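PDB 5ZWT: acyl carrier protein from Leishmania major, which probably carries growing acyl chains on a phosphopantetheine arm during fatty acid biosynthesis. Local coordinates for residues 8-13 with 52-57; 16-21 with 43-48; 49-52 with 57-60. The protein carries 1 engineered substitution. All blocks are in the same frame, centred on the assembly; numbering follows the deposited sequence.

Contact 1: residues 8-13 with 52-57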
loop_
_atom_site.group_PDB
_atom_site.type_symbol
_atom_site.label_atom_id
_atom_site.label_comp_id
_atom_site.label_asym_id
_atom_site.label_seq_id
_atom_site.Cartn_x
_atom_site.Cartn_y
_atom_site.Cartn_z
ATOM N N LEU A 8 -5.225 -3.704 -3.401
ATOM C CA LEU A 8 -5.600 -4.390 -4.633
ATOM C C LEU A 8 -4.381 -4.991 -5.311
ATOM O O LEU A 8 -4.415 -6.140 -5.751
ATOM C CB LEU A 8 -6.293 -3.399 -5.575
ATOM C CG LEU A 8 -6.572 -3.871 -7.003
ATOM C CD1 LEU A 8 -7.391 -5.167 -7.046
ATOM C CD2 LEU A 8 -7.244 -2.757 -7.823
ATOM N N THR A 9 -3.286 -4.228 -5.373
ATOM C CA THR A 9 -2.054 -4.702 -6.002
ATOM C C THR A 9 -1.558 -5.974 -5.338
ATOM O O THR A 9 -1.098 -6.920 -6.008
ATOM C CB THR A 9 -0.982 -3.610 -5.915
ATOM O OG1 THR A 9 -1.418 -2.423 -6.603
ATOM C CG2 THR A 9 0.333 -4.091 -6.502
ATOM N N ARG A 10 -1.638 -6.026 -4.014
ATOM C CA ARG A 10 -1.138 -7.225 -3.367
ATOM C C ARG A 10 -2.145 -8.366 -3.464
ATOM O O ARG A 10 -1.737 -9.519 -3.596
ATOM C CB ARG A 10 -0.755 -6.908 -1.923
ATOM C CG ARG A 10 0.441 -5.935 -1.836
ATOM C CD ARG A 10 0.571 -5.341 -0.449
ATOM N NE ARG A 10 0.651 -6.361 0.587
ATOM C CZ ARG A 10 0.600 -6.088 1.891
ATOM N NH1 ARG A 10 0.476 -4.830 2.294
ATOM N NH2 ARG A 10 0.671 -7.065 2.790
ATOM N N VAL A 11 -3.450 -8.076 -3.469
ATOM C CA VAL A 11 -4.401 -9.174 -3.666
ATOM C C VAL A 11 -4.250 -9.767 -5.058
ATOM O O VAL A 11 -4.299 -10.996 -5.231
ATOM C CB VAL A 11 -5.849 -8.720 -3.405
ATOM C CG1 VAL A 11 -6.831 -9.843 -3.810
ATOM C CG2 VAL A 11 -6.023 -8.389 -1.940
ATOM N N LEU A 12 -4.020 -8.918 -6.067
ATOM C CA LEU A 12 -3.912 -9.418 -7.437
ATOM C C LEU A 12 -2.760 -10.391 -7.553
ATOM O O LEU A 12 -2.880 -11.419 -8.226
ATOM C CB LEU A 12 -3.733 -8.269 -8.441
ATOM C CG LEU A 12 -4.944 -7.376 -8.755
ATOM C CD1 LEU A 12 -4.506 -6.174 -9.560
ATOM C CD2 LEU A 12 -6.015 -8.152 -9.502
ATOM N N GLU A 13 -1.650 -10.115 -6.860
ATOM C CA GLU A 13 -0.491 -10.990 -7.005
ATOM C C GLU A 13 -0.674 -12.280 -6.226
ATOM O O GLU A 13 -0.244 -13.353 -6.688
ATOM C CB GLU A 13 0.778 -10.266 -6.544
ATOM C CG GLU A 13 2.001 -10.509 -7.436
ATOM C CD GLU A 13 1.794 -9.993 -8.852
ATOM O OE1 GLU A 13 1.287 -8.863 -9.011
ATOM O OE2 GLU A 13 2.115 -10.729 -9.811
ATOM N N GLN A 52 -2.309 -14.646 4.901
ATOM C CA GLN A 52 -0.871 -14.634 5.132
ATOM C C GLN A 52 -0.205 -13.443 4.466
ATOM O O GLN A 52 0.821 -12.954 4.957
ATOM C CB GLN A 52 -0.241 -15.937 4.630
ATOM C CG GLN A 52 -0.578 -17.167 5.461
ATOM C CD GLN A 52 -0.146 -17.028 6.924
ATOM O OE1 GLN A 52 -0.982 -16.986 7.838
ATOM N NE2 GLN A 52 1.167 -16.949 7.150
ATOM N N GLU A 53 -0.750 -12.968 3.345
ATOM C CA GLU A 53 -0.158 -11.803 2.710
ATOM C C GLU A 53 -0.320 -10.570 3.587
ATOM O O GLU A 53 0.613 -9.773 3.730
ATOM C CB GLU A 53 -0.791 -11.575 1.331
ATOM C CG GLU A 53 -0.463 -10.218 0.709
ATOM C CD GLU A 53 1.026 -10.057 0.383
ATOM O OE1 GLU A 53 1.472 -8.903 0.243
ATOM O OE2 GLU A 53 1.760 -11.067 0.272
ATOM N N PHE A 54 -1.468 -10.431 4.240
ATOM C CA PHE A 54 -1.750 -9.246 5.036
ATOM C C PHE A 54 -1.649 -9.508 6.533
ATOM O O PHE A 54 -1.994 -8.625 7.321
ATOM C CB PHE A 54 -3.135 -8.689 4.682
ATOM C CG PHE A 54 -3.228 -8.143 3.274
ATOM C CD1 PHE A 54 -2.853 -6.829 2.989
ATOM C CD2 PHE A 54 -3.661 -8.953 2.237
ATOM C CE1 PHE A 54 -2.926 -6.338 1.690
ATOM C CE2 PHE A 54 -3.737 -8.469 0.936
ATOM C CZ PHE A 54 -3.375 -7.157 0.666
ATOM N N ILE A 55 -1.183 -10.692 6.941
ATOM C CA ILE A 55 -1.012 -11.021 8.353
ATOM C C ILE A 55 -2.313 -10.706 9.080
ATOM O O ILE A 55 -2.345 -9.944 10.054
ATOM C CB ILE A 55 0.216 -10.328 8.993
ATOM C CG1 ILE A 55 1.519 -10.657 8.242
ATOM C CG2 ILE A 55 0.405 -10.801 10.436
ATOM C CD1 ILE A 55 1.829 -9.855 6.984
ATOM N N LEU A 56 -3.406 -11.217 8.540
ATOM C CA LEU A 56 -4.724 -11.027 9.107
ATOM C C LEU A 56 -5.308 -12.389 9.409
ATOM O O LEU A 56 -5.096 -13.347 8.666
ATOM C CB LEU A 56 -5.660 -10.273 8.159
ATOM C CG LEU A 56 -5.918 -8.861 8.650
ATOM C CD1 LEU A 56 -4.632 -8.103 8.576
ATOM C CD2 LEU A 56 -6.978 -8.189 7.829
ATOM N N ASP A 57 -6.064 -12.472 10.484
ATOM C CA ASP A 57 -6.865 -13.657 10.727
ATOM C C ASP A 57 -8.286 -13.203 10.440
ATOM O O ASP A 57 -8.834 -12.349 11.146
ATOM C CB ASP A 57 -6.693 -14.195 12.149
ATOM C CG ASP A 57 -7.586 -15.392 12.422
ATOM O OD1 ASP A 57 -8.709 -15.188 12.935
ATOM O OD2 ASP A 57 -7.173 -16.537 12.115
#

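Contact 2: residues 16-21 with 43-48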
loop_
_atom_site.group_PDB
_atom_site.type_symbol
_atom_site.label_atom_id
_atom_site.label_comp_id
_atom_site.label_asym_id
_atom_site.label_seq_id
_atom_site.Cartn_x
_atom_site.Cartn_y
_atom_site.Cartn_z
ATOM N N LYS A 16 -3.072 -14.263 -8.656
ATOM C CA LYS A 16 -2.404 -14.654 -9.896
ATOM C C LYS A 16 -1.405 -15.776 -9.650
ATOM O O LYS A 16 -1.185 -16.632 -10.517
ATOM C CB LYS A 16 -1.701 -13.439 -10.496
ATOM C CG LYS A 16 -2.605 -12.512 -11.318
ATOM C CD LYS A 16 -1.927 -11.149 -11.509
ATOM C CE LYS A 16 -2.848 -10.194 -12.297
ATOM N NZ LYS A 16 -2.243 -8.870 -12.616
ATOM N N ASN A 17 -0.747 -15.754 -8.497
ATOM C CA ASN A 17 0.289 -16.734 -8.197
ATOM C C ASN A 17 -0.259 -18.026 -7.624
ATOM O O ASN A 17 0.521 -18.954 -7.379
ATOM C CB ASN A 17 1.321 -16.126 -7.249
ATOM C CG ASN A 17 2.302 -15.235 -7.983
ATOM O OD1 ASN A 17 1.965 -14.127 -8.399
ATOM N ND2 ASN A 17 3.508 -15.734 -8.182
ATOM N N PHE A 18 -1.566 -18.106 -7.381
ATOM C CA PHE A 18 -2.157 -19.345 -6.903
ATOM C C PHE A 18 -2.183 -20.409 -7.996
ATOM O O PHE A 18 -2.544 -20.131 -9.149
ATOM C CB PHE A 18 -3.570 -19.109 -6.371
ATOM C CG PHE A 18 -4.158 -20.310 -5.714
ATOM C CD1 PHE A 18 -3.687 -20.737 -4.487
ATOM C CD2 PHE A 18 -5.203 -21.000 -6.303
ATOM C CE1 PHE A 18 -4.223 -21.853 -3.865
ATOM C CE2 PHE A 18 -5.752 -22.115 -5.684
ATOM C CZ PHE A 18 -5.259 -22.541 -4.463
ATOM N N GLU A 19 -1.858 -21.650 -7.592
ATOM C CA GLU A 19 -1.547 -22.720 -8.538
ATOM C C GLU A 19 -2.759 -23.174 -9.343
ATOM O O GLU A 19 -2.591 -23.791 -10.402
ATOM C CB GLU A 19 -0.909 -23.915 -7.810
ATOM C CG GLU A 19 -1.384 -24.157 -6.381
ATOM N N LYS A 20 -3.974 -22.992 -8.830
ATOM C CA LYS A 20 -5.157 -23.402 -9.571
ATOM C C LYS A 20 -5.781 -22.263 -10.386
ATOM O O LYS A 20 -6.842 -22.466 -10.983
ATOM C CB LYS A 20 -6.176 -24.031 -8.616
ATOM C CG LYS A 20 -5.611 -25.242 -7.826
ATOM N N VAL A 21 -5.136 -21.090 -10.428
ATOM C CA VAL A 21 -5.606 -19.889 -11.127
ATOM C C VAL A 21 -4.798 -19.685 -12.405
ATOM O O VAL A 21 -3.566 -19.759 -12.382
ATOM C CB VAL A 21 -5.471 -18.633 -10.238
ATOM C CG1 VAL A 21 -5.739 -17.363 -11.035
ATOM C CG2 VAL A 21 -6.405 -18.700 -9.042
ATOM N N VAL A 43 -11.035 -21.710 -3.086
ATOM C CA VAL A 43 -11.287 -20.366 -2.554
ATOM C C VAL A 43 -10.763 -20.252 -1.132
ATOM O O VAL A 43 -10.198 -19.223 -0.739
ATOM C CB VAL A 43 -12.788 -20.013 -2.644
ATOM C CG1 VAL A 43 -13.049 -18.709 -1.924
ATOM C CG2 VAL A 43 -13.215 -19.882 -4.114
ATOM N N VAL A 44 -10.962 -21.304 -0.333
ATOM C CA VAL A 44 -10.440 -21.326 1.026
ATOM C C VAL A 44 -8.923 -21.172 1.022
ATOM O O VAL A 44 -8.354 -20.441 1.846
ATOM C CB VAL A 44 -10.874 -22.632 1.722
ATOM C CG1 VAL A 44 -9.950 -22.949 2.816
ATOM C CG2 VAL A 44 -12.331 -22.521 2.229
ATOM N N GLU A 45 -8.233 -21.865 0.111
ATOM C CA GLU A 45 -6.784 -21.728 0.096
ATOM C C GLU A 45 -6.377 -20.359 -0.415
ATOM O O GLU A 45 -5.356 -19.817 0.016
ATOM C CB GLU A 45 -6.138 -22.824 -0.745
ATOM C CG GLU A 45 -6.751 -24.190 -0.564
ATOM C CD GLU A 45 -5.971 -25.268 -1.280
ATOM O OE1 GLU A 45 -5.506 -26.225 -0.617
ATOM O OE2 GLU A 45 -5.823 -25.150 -2.517
ATOM N N VAL A 46 -7.169 -19.768 -1.305
ATOM C CA VAL A 46 -6.887 -18.403 -1.746
ATOM C C VAL A 46 -7.109 -17.421 -0.597
ATOM O O VAL A 46 -6.299 -16.513 -0.368
ATOM C CB VAL A 46 -7.754 -18.069 -2.977
ATOM C CG1 VAL A 46 -7.767 -16.612 -3.255
ATOM C CG2 VAL A 46 -7.220 -18.844 -4.192
ATOM N N VAL A 47 -8.220 -17.583 0.133
ATOM C CA VAL A 47 -8.479 -16.766 1.320
ATOM C C VAL A 47 -7.341 -16.914 2.334
ATOM O O VAL A 47 -6.888 -15.929 2.936
ATOM C CB VAL A 47 -9.844 -17.153 1.924
ATOM C CG1 VAL A 47 -10.007 -16.576 3.321
ATOM C CG2 VAL A 47 -10.978 -16.687 1.024
ATOM N N PHE A 48 -6.841 -18.139 2.527
ATOM C CA PHE A 48 -5.740 -18.325 3.473
ATOM C C PHE A 48 -4.483 -17.594 3.001
ATOM O O PHE A 48 -3.794 -16.952 3.804
ATOM C CB PHE A 48 -5.465 -19.817 3.682
ATOM C CG PHE A 48 -4.233 -20.117 4.541
ATOM C CD1 PHE A 48 -4.280 -19.993 5.921
ATOM C CD2 PHE A 48 -3.059 -20.548 3.961
ATOM C CE1 PHE A 48 -3.153 -20.285 6.714
ATOM C CE2 PHE A 48 -1.918 -20.826 4.740
ATOM C CZ PHE A 48 -1.972 -20.700 6.109
#

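Contact 3: residues 49-52 with 57-60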
loop_
_atom_site.group_PDB
_atom_site.type_symbol
_atom_site.label_atom_id
_atom_site.label_comp_id
_atom_site.label_asym_id
_atom_site.label_seq_id
_atom_site.Cartn_x
_atom_site.Cartn_y
_atom_site.Cartn_z
ATOM N N ALA A 49 -4.184 -17.647 1.695
ATOM C CA ALA A 49 -3.024 -16.920 1.183
ATOM C C ALA A 49 -3.188 -15.414 1.340
ATOM O O ALA A 49 -2.194 -14.687 1.532
ATOM C CB ALA A 49 -2.772 -17.285 -0.276
ATOM N N ILE A 50 -4.424 -14.919 1.233
ATOM C CA ILE A 50 -4.697 -13.510 1.523
ATOM C C ILE A 50 -4.479 -13.220 3.006
ATOM O O ILE A 50 -3.945 -12.164 3.374
ATOM C CB ILE A 50 -6.126 -13.146 1.067
ATOM C CG1 ILE A 50 -6.216 -13.176 -0.459
ATOM C CG2 ILE A 50 -6.566 -11.783 1.604
ATOM C CD1 ILE A 50 -7.648 -13.010 -1.000
ATOM N N GLU A 51 -4.847 -14.166 3.882
ATOM C CA GLU A 51 -4.610 -13.962 5.310
ATOM C C GLU A 51 -3.126 -13.849 5.600
ATOM O O GLU A 51 -2.713 -13.054 6.451
ATOM C CB GLU A 51 -5.204 -15.095 6.154
ATOM C CG GLU A 51 -6.735 -15.177 6.224
ATOM C CD GLU A 51 -7.181 -16.257 7.197
ATOM O OE1 GLU A 51 -7.972 -15.951 8.122
ATOM O OE2 GLU A 51 -6.679 -17.398 7.077
ATOM N N GLN A 52 -2.309 -14.646 4.901
ATOM C CA GLN A 52 -0.871 -14.634 5.132
ATOM C C GLN A 52 -0.205 -13.443 4.466
ATOM O O GLN A 52 0.821 -12.954 4.957
ATOM C CB GLN A 52 -0.241 -15.937 4.630
ATOM C CG GLN A 52 -0.578 -17.167 5.461
ATOM C CD GLN A 52 -0.146 -17.028 6.924
ATOM O OE1 GLN A 52 -0.982 -16.986 7.838
ATOM N NE2 GLN A 52 1.167 -16.949 7.150
ATOM N N ASP A 57 -6.064 -12.472 10.484
ATOM C CA ASP A 57 -6.865 -13.657 10.727
ATOM C C ASP A 57 -8.286 -13.203 10.440
ATOM O O ASP A 57 -8.834 -12.349 11.146
ATOM C CB ASP A 57 -6.693 -14.195 12.149
ATOM C CG ASP A 57 -7.586 -15.392 12.422
ATOM O OD1 ASP A 57 -8.709 -15.188 12.935
ATOM O OD2 ASP A 57 -7.173 -16.537 12.115
ATOM N N ILE A 58 -8.874 -13.769 9.398
ATOM C CA ILE A 58 -10.207 -13.388 8.952
ATOM C C ILE A 58 -11.176 -14.384 9.577
ATOM O O ILE A 58 -11.065 -15.588 9.305
ATOM C CB ILE A 58 -10.303 -13.391 7.415
ATOM C CG1 ILE A 58 -9.311 -12.381 6.822
ATOM C CG2 ILE A 58 -11.714 -13.087 6.945
ATOM C CD1 ILE A 58 -9.081 -12.539 5.333
ATOM N N PRO A 59 -12.104 -13.940 10.423
ATOM C CA PRO A 59 -13.051 -14.878 11.025
ATOM C C PRO A 59 -13.902 -15.522 9.950
ATOM O O PRO A 59 -14.083 -14.970 8.862
ATOM C CB PRO A 59 -13.887 -13.994 11.957
ATOM C CG PRO A 59 -13.717 -12.616 11.424
ATOM C CD PRO A 59 -12.339 -12.556 10.863
ATOM N N ASP A 60 -14.399 -16.722 10.254
ATOM C CA ASP A 60 -15.154 -17.467 9.255
ATOM C C ASP A 60 -16.368 -16.680 8.785
ATOM O O ASP A 60 -16.768 -16.798 7.624
ATOM C CB ASP A 60 -15.566 -18.824 9.818
ATOM C CG ASP A 60 -14.392 -19.773 9.964
ATOM O OD1 ASP A 60 -13.235 -19.328 9.802
ATOM O OD2 ASP A 60 -14.625 -20.965 10.249
#

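Contact 1: residues 8-13 with 52-57
Arg-10 reaches from helix 3-16 to the last turn of helix 40-53 and sets its guanidinium beside Phe-54 while gripping Glu-53 at the edge. The tight part of the contact is this three-residue cluster. Phe-54 brings CE1 over the guanidinium face of Arg-10, 3.5 Å above its centre, with the ring and guanidinium planes 25° apart. At the edge, Arg-10 NE donates to Glu-53 OE1 over 2.7 Å in a fairly straight bond (157°) that is also a salt bridge. The oxygen is met on its anti lone pair, close to the guanidinium plane, with the carboxylate turned 77° against that plane. Arg-10 NH2 adds two weak bonds, to Glu-53 O at 2.9 Å and to Glu-53 OE1 at 3.2 Å. A bend at chi3 folds the arginine chain so that NE and NH2 both turn to Glu-53.

The pairing ties the first and second long helices of the four-helix acyl carrier protein fold together where helix 40-53 gives way to loop, Phe-54 being the first residue to leave helical geometry. Beyond the guanidinium the packing is looser and apolar: Val-11 CG2 touches the Phe-54 ring obliquely, 3.7 Å from CE2, and the Phe-54 side chain also touches Val-7 of helix 3-16 and Ile-76 of helix 69-78. Glu-53, by contrast with the buried Arg-10, is partly exposed. The other terminal nitrogen of the arginine, NH1, serves the chain end and the second subunit: it bonds to Lys-83 O and forms a salt bridge with Asp-6 of the second subunit. Glu-53 OE1 also accepts a hydrogen bond from the N-terminal nitrogen of Gly-1 of that subunit.

Contact 2: residues 16-21 with 43-48
Phe-18 and Val-46 meet where the loop after helix 3-16 folds back on helix 40-53, the second long helix of the acyl carrier protein bundle. Phe-18 opens a type I beta turn that runs to Val-21, closed by the Val-21 N to Phe-18 O bond, and it gives the largest share of the buried surface, followed by Val-46 and Glu-45. With CG anti to the backbone nitrogen (chi1 -173°), the side chain extends from the turn toward the helix, and the ring takes Val-46 over one face. The touching branch is CG2, whose methyl lies 3.7 Å from the centroid of the Phe-18 ring and 15° off the ring normal, a CH-pi contact placed somewhat toward the CG and CD2 side.

Glu-45 CB sits obliquely near Phe-18 CE1 and CZ, 3.8 Å from each, off the ring plane on the side of Val-46; the chain then runs extended beyond CG to bring the carboxylate to the ring edge. No hydrogen bond crosses the interface; Asp-42, one helical turn before Val-46, also touches the Phe-18 side chain. The carboxylate of Glu-45 stands 79° from the ring plane, and its OE2 lies in that plane, 3.3 Å from Phe-18 CZ.

Contact 3: residues 49-52 with 57-60
The loop that leads from helix 40-53 to the short helix 60-63 is fastened back onto the helix it has just left by Glu-51, whose carboxylate takes the backbone N-H of Ile-58. The bond from Ile-58 N to Glu-51 OE1 is short, 2.7 Å, and nearly straight at 163°, and it enters through the anti lone pair, away from the other carboxylate oxygen. Beyond CG the glutamate chain is extended (chi2 -175°), which carries the acid out from the helix to the passing loop. Its aliphatic part is used as well: Glu-51 CG lies 3.6 Å from Ile-58 CD1 and 3.8 Å from Ile-58 CG1. One side chain thus holds the isoleucine both by its amide and by its branch.

Asp-57 brings a second acid near. Its OD2 is 4.1 Å from Glu-51 OE1, although this aspartate is poorly ordered; the proximity could raise the proton affinity of either group, whereas the N-H of Ile-58 would favour a charged Glu-51. Ile-58 itself is buried and also packs on Tyr-75 of helix 69-78. Pro-59 follows at the N-cap position of helix 60-63, the short third helix characteristic of the acyl carrier protein four-helix fold.

In the fold
All three contacts draw on helix 40-53, with contact 2 on the part before Ala-49 and contacts 1 and 3 sharing its last turns. Contact 2 lies about 11 Å from contact 1 and 12 Å from contact 3, centre to centre, and is the one toward the start of the helix, whose first residue is an engineered alanine, where the serine expected to bear phosphopantetheine would stand. Contacts 1 and 3 are about 9 Å apart, share Gln-52 and Asp-57, and are coupled by a probable hydrogen bond from Leu-56 N to Glu-51 O of 2.9 Å. Contacts 1 and 2 tie the helix to helix 3-16 and its following loop, whereas contact 3 fastens the loop toward helix 60-63.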